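Local atomic coordinates of hemolysin-like protein containing CBS domains (Oenococcus oeni, PDB entry 3OCO), a protein that is of unknown function but carries a pair of CBS domains, one piece of a longer membrane protein whose family is tentatively credited with FAD binding. Residues 15-20 / 138-143; 27-32 / 62-67; 42-47 / 74-79; 56-61 / 66-71; 98-103 / 127-132. One frame throughout, in Å; residues are numbered along the deposited sequence. Where two conformers were deposited one is given.

Contact 3 is buried and wholly apolar across the segments, whereas contact 5 lies at the surface and rests on one polar bond; contacts 1, 2 and 4 are partly buried and mix both kinds. Contacts 2, 3 and 4 belong to the first CBS domain: contacts 2 and 4 share Lys-66 and Ile-67 on strand 66-72, and contact 4 touches the helix pair of contact 3. Contact 2 also meets contact 5, through strands 27-28 and 128-132 of one sheet. Contacts 1 and 3, with centres about 32 Å apart on opposite sides of the chain's centre, both touch the second subunit. Only contact 4 has a regular set of backbone hydrogen bonds across its segments.

Contact 1 of 5, residues 15-20 / 138-143; sequences FEMNDK and YEELFG
Met-17, built as selenomethionine, reaches from helix 10-19 across to Glu-140 and Leu-141 of helix 134-142, and its side chain carries most of the contact. Its CB is directed at the other helix, and chi1 of -157° swings CG away from the backbone N and over to Glu-140. There Met-17 CG lies 3.8 Å from Glu-140 CG. Beyond it the chain kinks at chi2 and chi3: Met-17 SE passes at about a right angle to Leu-141, 4.2 Å from its CD2, and the terminal CE carries on toward the other helix and ends 3.5 Å from Glu-140 CB. The glutamate is thus met along its aliphatic base, while its carboxylate, bent off at chi2, lies on the Lys-20 side. Lys-20 NZ stands 4.1 Å from Glu-140 OE2, too far for a salt bridge, so any attraction there is loose and probably screened by solvent. Outside the two segments, Met-17 also touches Val-104 of helix 104-113, and Leu-141 packs on Leu-141 of the second subunit. The geometry is that of the N-terminal helix 10-19 laid against helix 134-142 of the second CBS domain, next to the dimer interface.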
# COMPACT_ATOMS: atom_id res chain seq x y z
N PHE A 15 19.27 -10.03 -3.65
CA PHE A 15 20.70 -9.74 -3.55
C PHE A 15 21.08 -8.40 -4.21
O PHE A 15 21.83 -7.60 -3.62
CB PHE A 15 21.54 -10.90 -4.11
CG PHE A 15 23.02 -10.61 -4.17
CD1 PHE A 15 23.80 -10.66 -3.03
CD2 PHE A 15 23.64 -10.30 -5.37
CE1 PHE A 15 25.17 -10.41 -3.08
CE2 PHE A 15 25.01 -10.04 -5.43
CZ PHE A 15 25.77 -10.09 -4.28
N GLU A 16 20.57 -8.14 -5.41
CA GLU A 16 20.90 -6.91 -6.13
C GLU A 16 20.49 -5.72 -5.30
O GLU A 16 21.26 -4.81 -5.06
CB GLU A 16 20.18 -6.83 -7.46
CG GLU A 16 20.68 -7.81 -8.50
CD GLU A 16 19.68 -8.02 -9.60
OE1 GLU A 16 19.17 -9.15 -9.73
OE2 GLU A 16 19.37 -7.04 -10.32
N MSE A 17 19.24 -5.75 -4.87
CA MSE A 17 18.69 -4.64 -4.13
C MSE A 17 19.42 -4.43 -2.81
O MSE A 17 19.44 -3.32 -2.28
CB MSE A 17 17.21 -4.86 -3.87
CG MSE A 17 16.44 -3.56 -3.61
SE MSE A 17 15.18 -3.74 -2.15
CE MSE A 17 13.77 -2.66 -2.92
N ASN A 18 20.01 -5.50 -2.28
CA ASN A 18 20.70 -5.41 -1.00
C ASN A 18 21.85 -4.42 -1.08
O ASN A 18 22.25 -3.81 -0.08
CB ASN A 18 21.20 -6.78 -0.56
CG ASN A 18 21.89 -6.74 0.80
OD1 ASN A 18 23.10 -6.98 0.91
ND2 ASN A 18 21.12 -6.44 1.84
N ASP A 19 22.37 -4.24 -2.28
CA ASP A 19 23.58 -3.45 -2.48
C ASP A 19 23.28 -2.07 -3.04
O ASP A 19 24.16 -1.21 -3.09
CB ASP A 19 24.55 -4.19 -3.40
CG ASP A 19 25.99 -4.02 -2.97
OD1 ASP A 19 26.23 -3.36 -1.95
OD2 ASP A 19 26.88 -4.55 -3.66
N LYS A 20 22.03 -1.85 -3.45
CA LYS A 20 21.61 -0.57 -4.03
C LYS A 20 21.50 0.52 -2.98
O LYS A 20 21.48 0.25 -1.78
CB LYS A 20 20.27 -0.73 -4.76
CG LYS A 20 20.38 -1.29 -6.17
CD LYS A 20 19.08 -1.97 -6.59
CE LYS A 20 19.19 -2.57 -7.99
NZ LYS A 20 19.36 -1.50 -9.01
N TYR A 138 8.84 -2.85 -3.39
CA TYR A 138 8.17 -3.98 -4.02
C TYR A 138 8.36 -4.01 -5.54
O TYR A 138 8.16 -5.04 -6.16
CB TYR A 138 6.67 -3.96 -3.69
CG TYR A 138 5.97 -5.28 -3.95
CD1 TYR A 138 6.02 -6.31 -3.02
CD2 TYR A 138 5.24 -5.49 -5.12
CE1 TYR A 138 5.38 -7.52 -3.24
CE2 TYR A 138 4.59 -6.71 -5.35
CZ TYR A 138 4.66 -7.72 -4.41
OH TYR A 138 4.03 -8.92 -4.63
N GLU A 139 8.75 -2.89 -6.13
CA GLU A 139 8.97 -2.86 -7.57
C GLU A 139 10.28 -3.52 -7.93
O GLU A 139 10.37 -4.20 -8.95
CB GLU A 139 8.98 -1.43 -8.09
CG GLU A 139 7.63 -0.74 -8.11
CD GLU A 139 7.68 0.55 -8.89
OE1 GLU A 139 7.58 1.63 -8.27
OE2 GLU A 139 7.85 0.48 -10.13
N GLU A 140 11.30 -3.31 -7.10
CA GLU A 140 12.63 -3.87 -7.34
C GLU A 140 12.62 -5.39 -7.19
O GLU A 140 13.27 -6.11 -7.95
CB GLU A 140 13.64 -3.25 -6.37
CG GLU A 140 14.94 -2.78 -7.02
CD GLU A 140 14.68 -1.81 -8.17
OE1 GLU A 140 13.88 -0.86 -7.99
OE2 GLU A 140 15.29 -2.00 -9.24
N LEU A 141 11.86 -5.86 -6.20
CA LEU A 141 11.80 -7.27 -5.87
C LEU A 141 10.84 -8.06 -6.76
O LEU A 141 10.96 -9.28 -6.86
CB LEU A 141 11.40 -7.47 -4.40
CG LEU A 141 12.29 -6.98 -3.26
CD1 LEU A 141 11.69 -7.47 -1.96
CD2 LEU A 141 13.74 -7.45 -3.37
N PHE A 142 9.90 -7.37 -7.41
CA PHE A 142 8.86 -8.07 -8.16
C PHE A 142 8.41 -7.41 -9.46
O PHE A 142 7.30 -7.64 -9.93
CB PHE A 142 7.64 -8.28 -7.27
CG PHE A 142 7.97 -8.97 -5.97
CD1 PHE A 142 8.22 -10.32 -5.94
CD2 PHE A 142 8.02 -8.25 -4.79
CE1 PHE A 142 8.52 -10.95 -4.75
CE2 PHE A 142 8.32 -8.88 -3.59
CZ PHE A 142 8.57 -10.23 -3.57
N GLY A 143 9.28 -6.60 -10.06
CA GLY A 143 8.96 -5.93 -11.31
C GLY A 143 7.54 -5.39 -11.33
O GLY A 143 7.01 -4.93 -10.32

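Contact 2 of 5, residues 27-32 / 62-67; sequences VDRTSM and NDKDKI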
# COMPACT_ATOMS: atom_id res chain seq x y z
N VAL A 27 11.47 7.62 -6.05
CA VAL A 27 10.68 8.35 -7.00
C VAL A 27 11.34 9.73 -7.02
O VAL A 27 11.42 10.39 -5.99
CB VAL A 27 9.21 8.41 -6.54
CG1 VAL A 27 8.41 9.49 -7.29
CG2 VAL A 27 8.56 7.04 -6.71
N ASP A 28 11.84 10.14 -8.17
CA ASP A 28 12.67 11.34 -8.23
C ASP A 28 11.85 12.62 -8.06
O ASP A 28 10.64 12.63 -8.33
CB ASP A 28 13.48 11.38 -9.51
CG ASP A 28 12.71 11.94 -10.67
OD1 ASP A 28 11.98 11.16 -11.31
OD2 ASP A 28 12.85 13.15 -10.94
N ARG A 29 12.52 13.68 -7.62
CA ARG A 29 11.83 14.93 -7.26
C ARG A 29 10.89 15.38 -8.35
O ARG A 29 9.82 15.91 -8.06
CB ARG A 29 12.84 16.05 -6.95
CG ARG A 29 12.21 17.37 -6.50
CD ARG A 29 13.19 18.53 -6.50
NE ARG A 29 13.84 18.67 -7.80
CZ ARG A 29 15.02 18.13 -8.09
NH1 ARG A 29 15.67 17.44 -7.17
NH2 ARG A 29 15.55 18.27 -9.30
N THR A 30 11.27 15.18 -9.61
CA THR A 30 10.48 15.70 -10.72
C THR A 30 9.19 14.92 -10.95
O THR A 30 8.26 15.42 -11.59
CB THR A 30 11.28 15.77 -12.03
OG1 THR A 30 10.64 16.67 -12.94
CG2 THR A 30 11.38 14.41 -12.69
N SER A 31 9.12 13.70 -10.42
CA SER A 31 7.93 12.87 -10.55
C SER A 31 6.99 12.90 -9.34
O SER A 31 5.91 12.32 -9.40
CB SER A 31 8.32 11.42 -10.85
OG SER A 31 9.03 11.34 -12.08
N MSE A 32 7.39 13.57 -8.26
CA MSE A 32 6.59 13.63 -7.03
C MSE A 32 5.34 14.49 -7.16
O MSE A 32 5.37 15.52 -7.82
CB MSE A 32 7.38 14.24 -5.87
CG MSE A 32 8.58 13.51 -5.34
SE MSE A 32 9.16 14.45 -3.69
CE MSE A 32 9.20 16.30 -4.31
N ASN A 62 5.23 25.88 -0.06
CA ASN A 62 5.03 25.42 -1.43
C ASN A 62 6.33 25.05 -2.13
O ASN A 62 6.43 25.09 -3.36
CB ASN A 62 4.27 26.46 -2.25
CG ASN A 62 2.77 26.35 -2.07
OD1 ASN A 62 2.16 25.32 -2.41
ND2 ASN A 62 2.16 27.40 -1.53
N ASP A 63 7.33 24.69 -1.34
CA ASP A 63 8.66 24.39 -1.87
C ASP A 63 8.90 22.89 -1.84
O ASP A 63 8.95 22.30 -0.76
CB ASP A 63 9.72 25.10 -1.01
CG ASP A 63 11.07 25.21 -1.69
OD1 ASP A 63 11.28 24.57 -2.74
OD2 ASP A 63 11.93 25.95 -1.16
N LYS A 64 9.07 22.26 -3.00
CA LYS A 64 9.38 20.81 -3.00
C LYS A 64 10.60 20.48 -2.15
O LYS A 64 10.68 19.39 -1.61
CB LYS A 64 9.60 20.26 -4.41
CG LYS A 64 8.33 20.04 -5.22
CD LYS A 64 8.64 20.08 -6.71
CE LYS A 64 8.56 18.70 -7.35
NZ LYS A 64 7.16 18.33 -7.61
N ASP A 65 11.53 21.43 -2.03
CA ASP A 65 12.77 21.18 -1.29
C ASP A 65 12.60 21.32 0.23
O ASP A 65 13.54 21.12 1.00
CB ASP A 65 13.92 22.07 -1.81
CG ASP A 65 14.30 21.74 -3.24
OD1 ASP A 65 14.62 20.57 -3.50
OD2 ASP A 65 14.29 22.64 -4.11
N LYS A 66 11.38 21.65 0.64
CA LYS A 66 11.02 21.73 2.05
C LYS A 66 9.88 20.75 2.47
O LYS A 66 8.80 21.19 2.91
CB LYS A 66 10.60 23.17 2.39
CG LYS A 66 11.74 24.20 2.31
CD LYS A 66 11.20 25.60 2.59
CE LYS A 66 12.26 26.69 2.40
NZ LYS A 66 11.62 28.06 2.35
N ILE A 67 10.12 19.45 2.32
CA ILE A 67 9.15 18.44 2.78
C ILE A 67 9.17 18.30 4.30
O ILE A 67 10.17 17.89 4.87
CB ILE A 67 9.43 17.03 2.19
CG1 ILE A 67 9.45 17.04 0.66
CG2 ILE A 67 8.40 16.03 2.71
CD1 ILE A 67 8.42 17.93 0.07
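Lys-64, with the largest buried area of the contact, extends from the turn 63-66 to Met-32 and to the backbone of Arg-29. Met-32, built as selenomethionine, comes at it tip to tip: the methyl CE lies 3.9 Å from both CG and CE of Lys-64, so the lysine's methylenes serve as the apolar partner. Bends at chi3 (108°) and chi4 (79°) then turn the ammonium end aside from this methyl and into the backbone corner 29-32. Lys-64 NZ makes a weak hydrogen bond of 3.3 Å to Met-32 O, and Lys-64 CE sits 3.1 Å from Arg-29 O, so two carbonyl oxygens gather at the end of the chain.

Arg-29 is third in buried area and takes part through its aliphatic portion. The two side chains cross obliquely, Arg-29 CG 4.0 Å from Lys-64 CE, and Arg-29 CD lies 3.9 Å from Asp-65 OD1. The guanidinium and the carboxylate do not pair: their planes are 47° apart and Arg-29 NE remains 4.8 Å from Asp-65 OD1. Both groups are instead engaged by strand 128-132, Arg-29 NH1 bonding to Thr-128 O and Asp-65 OD1 accepting from Thr-128 N. The base of Lys-64 is set by a type I turn from Asp-63 to Lys-66, within which Asp-63 OD1 accepts from Asp-65 N in an Asx turn.

Chemically, the lysine's charge has one weak carbonyl bond across the contact, to Met-32 O, with Arg-29 O near by, so the polar part is probably modest beside the methylene packing, and Thr-128 is the shared partner of the acid and the arginine.

Contact 3 of 5, residues 42-47 / 74-79; sequences ADALLL and YDIVRQ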
# COMPACT_ATOMS: atom_id res chain seq x y z
N ALA A 42 -9.96 19.66 1.84
CA ALA A 42 -10.75 19.60 0.62
C ALA A 42 -9.88 19.62 -0.62
O ALA A 42 -10.24 19.03 -1.64
CB ALA A 42 -11.74 20.75 0.57
N ASP A 43 -8.74 20.30 -0.54
CA ASP A 43 -7.79 20.35 -1.64
C ASP A 43 -7.08 19.01 -1.80
O ASP A 43 -6.97 18.48 -2.90
CB ASP A 43 -6.72 21.42 -1.39
CG ASP A 43 -7.25 22.83 -1.58
OD1 ASP A 43 -7.90 23.09 -2.62
OD2 ASP A 43 -7.00 23.68 -0.69
N ALA A 44 -6.57 18.51 -0.69
CA ALA A 44 -5.96 17.20 -0.65
C ALA A 44 -6.90 16.11 -1.20
O ALA A 44 -6.48 15.27 -1.98
CB ALA A 44 -5.51 16.88 0.77
N LEU A 45 -8.17 16.13 -0.80
CA LEU A 45 -9.14 15.15 -1.25
C LEU A 45 -9.23 15.11 -2.77
O LEU A 45 -9.14 14.04 -3.36
CB LEU A 45 -10.53 15.42 -0.69
CG LEU A 45 -11.59 14.42 -1.24
CD1 LEU A 45 -11.20 13.00 -0.86
CD2 LEU A 45 -13.03 14.72 -0.77
N LEU A 46 -9.43 16.27 -3.39
CA LEU A 46 -9.50 16.34 -4.85
C LEU A 46 -8.22 15.89 -5.52
O LEU A 46 -8.24 15.35 -6.64
CB LEU A 46 -9.85 17.76 -5.30
CG LEU A 46 -11.20 18.27 -4.83
CD1 LEU A 46 -11.37 19.73 -5.24
CD2 LEU A 46 -12.35 17.37 -5.36
N LEU A 47 -7.08 16.13 -4.87
CA LEU A 47 -5.83 15.68 -5.44
C LEU A 47 -5.77 14.13 -5.45
O LEU A 47 -5.43 13.51 -6.45
CB LEU A 47 -4.62 16.28 -4.71
CG LEU A 47 -3.29 15.94 -5.42
CD1 LEU A 47 -3.18 16.70 -6.74
CD2 LEU A 47 -2.09 16.24 -4.54
N TYR A 74 -6.34 7.93 3.76
CA TYR A 74 -7.31 7.63 4.83
C TYR A 74 -7.64 8.85 5.68
O TYR A 74 -8.82 9.11 5.98
CB TYR A 74 -6.79 6.53 5.74
CG TYR A 74 -7.69 6.20 6.91
CD1 TYR A 74 -8.86 5.47 6.74
CD2 TYR A 74 -7.35 6.58 8.20
CE1 TYR A 74 -9.67 5.15 7.81
CE2 TYR A 74 -8.15 6.27 9.28
CZ TYR A 74 -9.31 5.55 9.09
OH TYR A 74 -10.10 5.24 10.18
N ASP A 75 -6.61 9.59 6.08
CA ASP A 75 -6.76 10.75 6.96
C ASP A 75 -7.52 11.87 6.28
O ASP A 75 -8.37 12.52 6.89
CB ASP A 75 -5.39 11.28 7.40
CG ASP A 75 -4.73 10.42 8.47
OD1 ASP A 75 -5.45 9.73 9.22
OD2 ASP A 75 -3.48 10.44 8.55
N ILE A 76 -7.18 12.10 5.01
CA ILE A 76 -7.88 13.03 4.14
C ILE A 76 -9.37 12.69 3.97
O ILE A 76 -10.25 13.55 4.21
CB ILE A 76 -7.19 13.11 2.75
CG1 ILE A 76 -5.72 13.53 2.91
CG2 ILE A 76 -7.89 14.09 1.82
CD1 ILE A 76 -4.83 13.24 1.71
N VAL A 77 -9.70 11.46 3.55
CA VAL A 77 -11.11 11.21 3.28
C VAL A 77 -11.92 11.23 4.57
O VAL A 77 -13.07 11.68 4.58
CB VAL A 77 -11.42 9.94 2.39
CG1 VAL A 77 -10.17 9.37 1.77
CG2 VAL A 77 -12.22 8.88 3.16
N ARG A 78 -11.33 10.74 5.65
CA ARG A 78 -12.00 10.79 6.94
C ARG A 78 -12.27 12.22 7.41
O ARG A 78 -13.38 12.54 7.84
CB ARG A 78 -11.18 10.11 8.00
CG ARG A 78 -11.77 10.35 9.37
CD ARG A 78 -11.11 9.48 10.38
NE ARG A 78 -9.67 9.65 10.31
CZ ARG A 78 -8.81 9.06 11.13
NH1 ARG A 78 -9.23 8.24 12.09
NH2 ARG A 78 -7.51 9.30 10.97
N GLN A 79 -11.26 13.08 7.35
CA GLN A 79 -11.43 14.45 7.85
C GLN A 79 -12.35 15.33 6.99
O GLN A 79 -13.08 16.17 7.53
CB GLN A 79 -10.07 15.13 8.06
CG GLN A 79 -10.18 16.54 8.54
CD GLN A 79 -10.78 16.65 9.92
OE1 GLN A 79 -10.68 15.71 10.73
NE2 GLN A 79 -11.39 17.79 10.20
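The short helical segments 42-47 and 74-79 approach to 9.0 Å between axes, with an angle of 122° between their N-to-C directions, and come nearest at Leu-45 and Ile-76. Ile-76 is the wedge. Its CG2 lies anti to its own backbone N, since chi1 of -58° assigns the other position to CG1, and this methyl presses against the backbone of the facing helix: Ile-76 CG2 is 3.3 Å from Leu-45 N and 3.5 Å from Leu-45 CA. The second arm of Ile-76 runs past Ala-44, whose CB is 3.8 Å from Ile-76 CD1 and equally 3.8 Å from CG2, so the alanine contributes a single methyl that lies beside both branches. Leu-45 closes the flank more loosely, its CB 3.9 Å from Ile-76 CG2 and its CD1 4.5 Å from Val-77 CB.

No hydrogen bond crosses between the segments, so the join is purely apolar. Beyond it, Ile-76 also rests on Ile-41 and Ile-91, while Leu-45 meets Arg-81 and Val-77 meets Leu-49, these last two partners being on the second subunit. Helices 41-51 and 73-83 are the two helices of the first CBS domain, the pair that in the CBS fold lines one side of a small sheet and, as here, can offer its outer surface to a dimer partner.

Contact 4 of 5, residues 56-61 / 66-71; sequences FPVTAD and KIIGYA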
# COMPACT_ATOMS: atom_id res chain seq x y z
N PHE A 56 0.97 11.56 0.30
CA PHE A 56 1.51 12.76 -0.33
C PHE A 56 2.46 13.47 0.61
O PHE A 56 2.07 13.89 1.70
CB PHE A 56 0.39 13.73 -0.68
CG PHE A 56 -0.45 13.30 -1.85
CD1 PHE A 56 -0.05 13.58 -3.14
CD2 PHE A 56 -1.63 12.61 -1.64
CE1 PHE A 56 -0.83 13.18 -4.23
CE2 PHE A 56 -2.41 12.21 -2.72
CZ PHE A 56 -2.01 12.50 -4.01
N PRO A 57 3.71 13.64 0.17
CA PRO A 57 4.65 14.53 0.84
C PRO A 57 4.02 15.91 1.00
O PRO A 57 3.38 16.42 0.06
CB PRO A 57 5.80 14.62 -0.16
CG PRO A 57 5.69 13.37 -0.97
CD PRO A 57 4.24 13.12 -1.10
N VAL A 58 4.14 16.46 2.20
CA VAL A 58 3.67 17.81 2.51
C VAL A 58 4.85 18.81 2.47
O VAL A 58 5.83 18.62 3.16
CB VAL A 58 3.02 17.85 3.91
CG1 VAL A 58 2.72 19.28 4.33
CG2 VAL A 58 1.75 16.99 3.94
N THR A 59 4.74 19.86 1.65
CA THR A 59 5.78 20.88 1.56
C THR A 59 5.52 22.05 2.49
O THR A 59 4.37 22.37 2.80
CB THR A 59 5.92 21.45 0.12
OG1 THR A 59 4.75 22.20 -0.23
CG2 THR A 59 6.11 20.35 -0.89
N ALA A 60 6.58 22.69 2.94
CA ALA A 60 6.46 24.01 3.57
C ALA A 60 6.64 25.07 2.49
O ALA A 60 7.44 24.90 1.57
CB ALA A 60 7.51 24.19 4.67
N ASP A 61 5.88 26.15 2.58
CA ASP A 61 6.11 27.30 1.71
C ASP A 61 5.97 26.95 0.23
O ASP A 61 6.53 27.63 -0.63
CB ASP A 61 7.51 27.89 1.98
CG ASP A 61 7.64 28.49 3.39
OD1 ASP A 61 6.72 29.23 3.82
OD2 ASP A 61 8.66 28.23 4.07
N LYS A 66 11.38 21.65 0.64
CA LYS A 66 11.02 21.73 2.05
C LYS A 66 9.88 20.75 2.47
O LYS A 66 8.80 21.19 2.91
CB LYS A 66 10.60 23.17 2.39
CG LYS A 66 11.74 24.20 2.31
CD LYS A 66 11.20 25.60 2.59
CE LYS A 66 12.26 26.69 2.40
NZ LYS A 66 11.62 28.06 2.35
N ILE A 67 10.12 19.45 2.32
CA ILE A 67 9.15 18.44 2.78
C ILE A 67 9.17 18.30 4.30
O ILE A 67 10.17 17.89 4.87
CB ILE A 67 9.43 17.03 2.19
CG1 ILE A 67 9.45 17.04 0.66
CG2 ILE A 67 8.40 16.03 2.71
CD1 ILE A 67 8.42 17.93 0.07
N ILE A 68 8.07 18.61 4.96
CA ILE A 68 8.02 18.53 6.42
C ILE A 68 7.32 17.27 6.97
O ILE A 68 7.38 16.98 8.17
CB ILE A 68 7.37 19.79 7.00
CG1 ILE A 68 6.28 20.30 6.06
CG2 ILE A 68 8.40 20.90 7.17
CD1 ILE A 68 5.34 21.30 6.68
N GLY A 69 6.66 16.52 6.09
CA GLY A 69 5.96 15.30 6.50
C GLY A 69 5.13 14.70 5.37
O GLY A 69 5.35 15.03 4.21
N TYR A 70 4.17 13.83 5.70
CA TYR A 70 3.26 13.33 4.66
C TYR A 70 1.83 13.36 5.10
O TYR A 70 1.54 13.37 6.30
CB TYR A 70 3.63 11.92 4.21
CG TYR A 70 3.17 10.81 5.13
CD1 TYR A 70 2.03 10.04 4.83
CD2 TYR A 70 3.87 10.51 6.29
CE1 TYR A 70 1.61 9.01 5.68
CE2 TYR A 70 3.46 9.49 7.14
CZ TYR A 70 2.33 8.75 6.83
OH TYR A 70 1.96 7.74 7.70
N ALA A 71 0.93 13.41 4.11
CA ALA A 71 -0.52 13.24 4.33
C ALA A 71 -1.06 11.91 3.77
O ALA A 71 -0.80 11.54 2.63
CB ALA A 71 -1.29 14.41 3.77
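Ile-68 and Ile-67 carry the apolar centre against strand 56-60. Ile-68 CD1 reaches the methyl of Ala-60 at 4.1 Å from its CB. In the conformer described, Val-58 adds CG1 beside Ile-68 CD1 and CG2 beside Ala-71 CB, though a second conformer makes this methyl placement less certain. On the face bearing Pro-57, Thr-59 and Ile-67, the CD1 of Ile-67 is squeezed to 3.5 Å from Thr-59 CG2, while Ile-67 CG2 lies against Pro-57 CB. With chi1 of 67° the threonine directs its methyl to Ile-67 and its hydroxyl to Asp-36, which hydrogen-bonds it.

Between these faces runs the antiparallel backbone pairing. Phe-56 and Ala-71 exchange two bonds, and Val-58 N reaches Gly-69 O at 2.7 Å, almost straight at 179° although the donor stands above the carbonyl plane. The register then slips by one: Val-58 O receives Ile-68 N at 2.9 Å, and Ala-60 N donates to Lys-66 O at 2.7 Å, which marks a beta bulge. At the exposed end the extended Lys-66 chain carries NZ to Asp-61 OD2, a weak salt bridge of 3.4 Å.

The hairpin lies inside the first CBS domain. Strand 35-36 pairs along its 55-60 edge, helix 41-51 covers Phe-56 through Leu-47 and Glu-51, and on the other face Pro-57 and Ile-67 touch Ile-131 and Thr-128 of strand 128-132.

Contact 5 of 5, residues 98-103 / 127-132; sequences VPENMK and GTSGII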
# COMPACT_ATOMS: atom_id res chain seq x y z
N VAL A 98 16.90 10.70 4.56
CA VAL A 98 18.08 9.86 4.38
C VAL A 98 18.87 10.41 3.20
O VAL A 98 18.27 10.96 2.28
CB VAL A 98 17.70 8.38 4.10
CG1 VAL A 98 16.64 7.88 5.09
CG2 VAL A 98 17.19 8.20 2.68
N PRO A 99 20.22 10.24 3.23
CA PRO A 99 21.10 10.71 2.14
C PRO A 99 20.99 9.84 0.90
O PRO A 99 20.65 8.66 1.01
CB PRO A 99 22.51 10.58 2.74
CG PRO A 99 22.34 9.97 4.13
CD PRO A 99 20.95 9.43 4.21
N GLU A 100 21.27 10.41 -0.27
CA GLU A 100 21.20 9.66 -1.54
C GLU A 100 21.96 8.35 -1.52
O GLU A 100 21.61 7.41 -2.24
CB GLU A 100 21.73 10.51 -2.69
CG GLU A 100 20.76 11.51 -3.23
CD GLU A 100 21.44 12.63 -3.98
OE1 GLU A 100 22.53 12.39 -4.56
OE2 GLU A 100 20.91 13.75 -3.99
N ASN A 101 23.00 8.28 -0.71
CA ASN A 101 23.89 7.13 -0.76
C ASN A 101 23.60 6.04 0.29
O ASN A 101 24.31 5.05 0.34
CB ASN A 101 25.36 7.56 -0.70
CG ASN A 101 25.68 8.35 0.55
OD1 ASN A 101 25.80 7.80 1.64
ND2 ASN A 101 25.81 9.67 0.40
N MSE A 102 22.57 6.22 1.11
CA MSE A 102 22.25 5.18 2.08
C MSE A 102 21.85 3.89 1.37
O MSE A 102 21.07 3.91 0.42
CB MSE A 102 21.13 5.60 3.03
CG MSE A 102 21.30 5.07 4.45
SE MSE A 102 19.75 5.34 5.59
CE MSE A 102 20.63 5.23 7.33
N LYS A 103 22.40 2.77 1.82
CA LYS A 103 22.04 1.47 1.27
C LYS A 103 20.57 1.19 1.57
O LYS A 103 20.09 1.44 2.68
CB LYS A 103 22.92 0.37 1.85
CG LYS A 103 23.86 -0.30 0.85
CD LYS A 103 24.95 0.65 0.39
CE LYS A 103 26.09 -0.12 -0.29
NZ LYS A 103 26.68 -1.15 0.64
N GLY A 127 18.40 19.85 -0.25
CA GLY A 127 17.23 19.83 -1.12
C GLY A 127 16.64 18.42 -1.20
O GLY A 127 17.17 17.52 -0.57
N THR A 128 15.56 18.24 -1.98
CA THR A 128 14.86 16.94 -2.11
C THR A 128 15.20 16.22 -3.42
O THR A 128 14.84 16.69 -4.50
CB THR A 128 13.33 17.16 -2.14
OG1 THR A 128 12.89 17.71 -0.89
CG2 THR A 128 12.61 15.84 -2.41
N SER A 129 15.88 15.08 -3.32
CA SER A 129 16.21 14.26 -4.50
C SER A 129 15.04 13.39 -4.94
O SER A 129 14.85 13.15 -6.13
CB SER A 129 17.42 13.37 -4.20
OG SER A 129 18.51 14.15 -3.77
N GLY A 130 14.27 12.91 -3.97
CA GLY A 130 13.08 12.12 -4.23
C GLY A 130 12.63 11.44 -2.94
O GLY A 130 13.18 11.73 -1.86
N ILE A 131 11.63 10.55 -3.05
CA ILE A 131 11.10 9.87 -1.88
C ILE A 131 11.06 8.36 -2.09
O ILE A 131 11.11 7.87 -3.22
CB ILE A 131 9.66 10.34 -1.53
CG1 ILE A 131 8.63 9.82 -2.54
CG2 ILE A 131 9.58 11.84 -1.40
CD1 ILE A 131 7.19 10.23 -2.24
N ILE A 132 10.95 7.63 -0.98
CA ILE A 132 10.80 6.18 -1.01
C ILE A 132 9.74 5.69 -0.05
O ILE A 132 9.67 6.15 1.09
CB ILE A 132 12.09 5.44 -0.59
CG1 ILE A 132 13.21 5.65 -1.62
CG2 ILE A 132 11.78 3.96 -0.39
CD1 ILE A 132 14.58 5.33 -1.07
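A classic beta bulge at Ser-129 and Gly-130, opposite Val-121, faces a type I turn from Pro-99 to Met-102, and the contact joins Ser-129 of the first to Glu-100 of the second. Both elements belong to the second CBS domain, and the contact is a link from the turn after strand 96-99 to strand 128-132, with strand 119-122 between the two strands. Glu-100 leaves the turn with its chain extended beyond CG (chi2 159°), which takes the carboxylate across to the bulge. Ser-129 turns its hydroxyl to meet it, OG standing anti to the carbonyl carbon (chi1 -56°). The hydroxyl donates to Glu-100 OE2, but the modelled separation of 2.4 Å from Ser-129 OG is so short that its exact value is doubtful. Behind the polar ends, toward the backbone, the chains only just touch, Glu-100 CG 3.9 Å from Ser-129 CB. Val-121 and Asp-123 touch Glu-100 as well, and the backbone of Ser-129 pairs with Arg-29. The chemistry thus amounts to a single polar link at the surface, of uncertain length, with little apolar support.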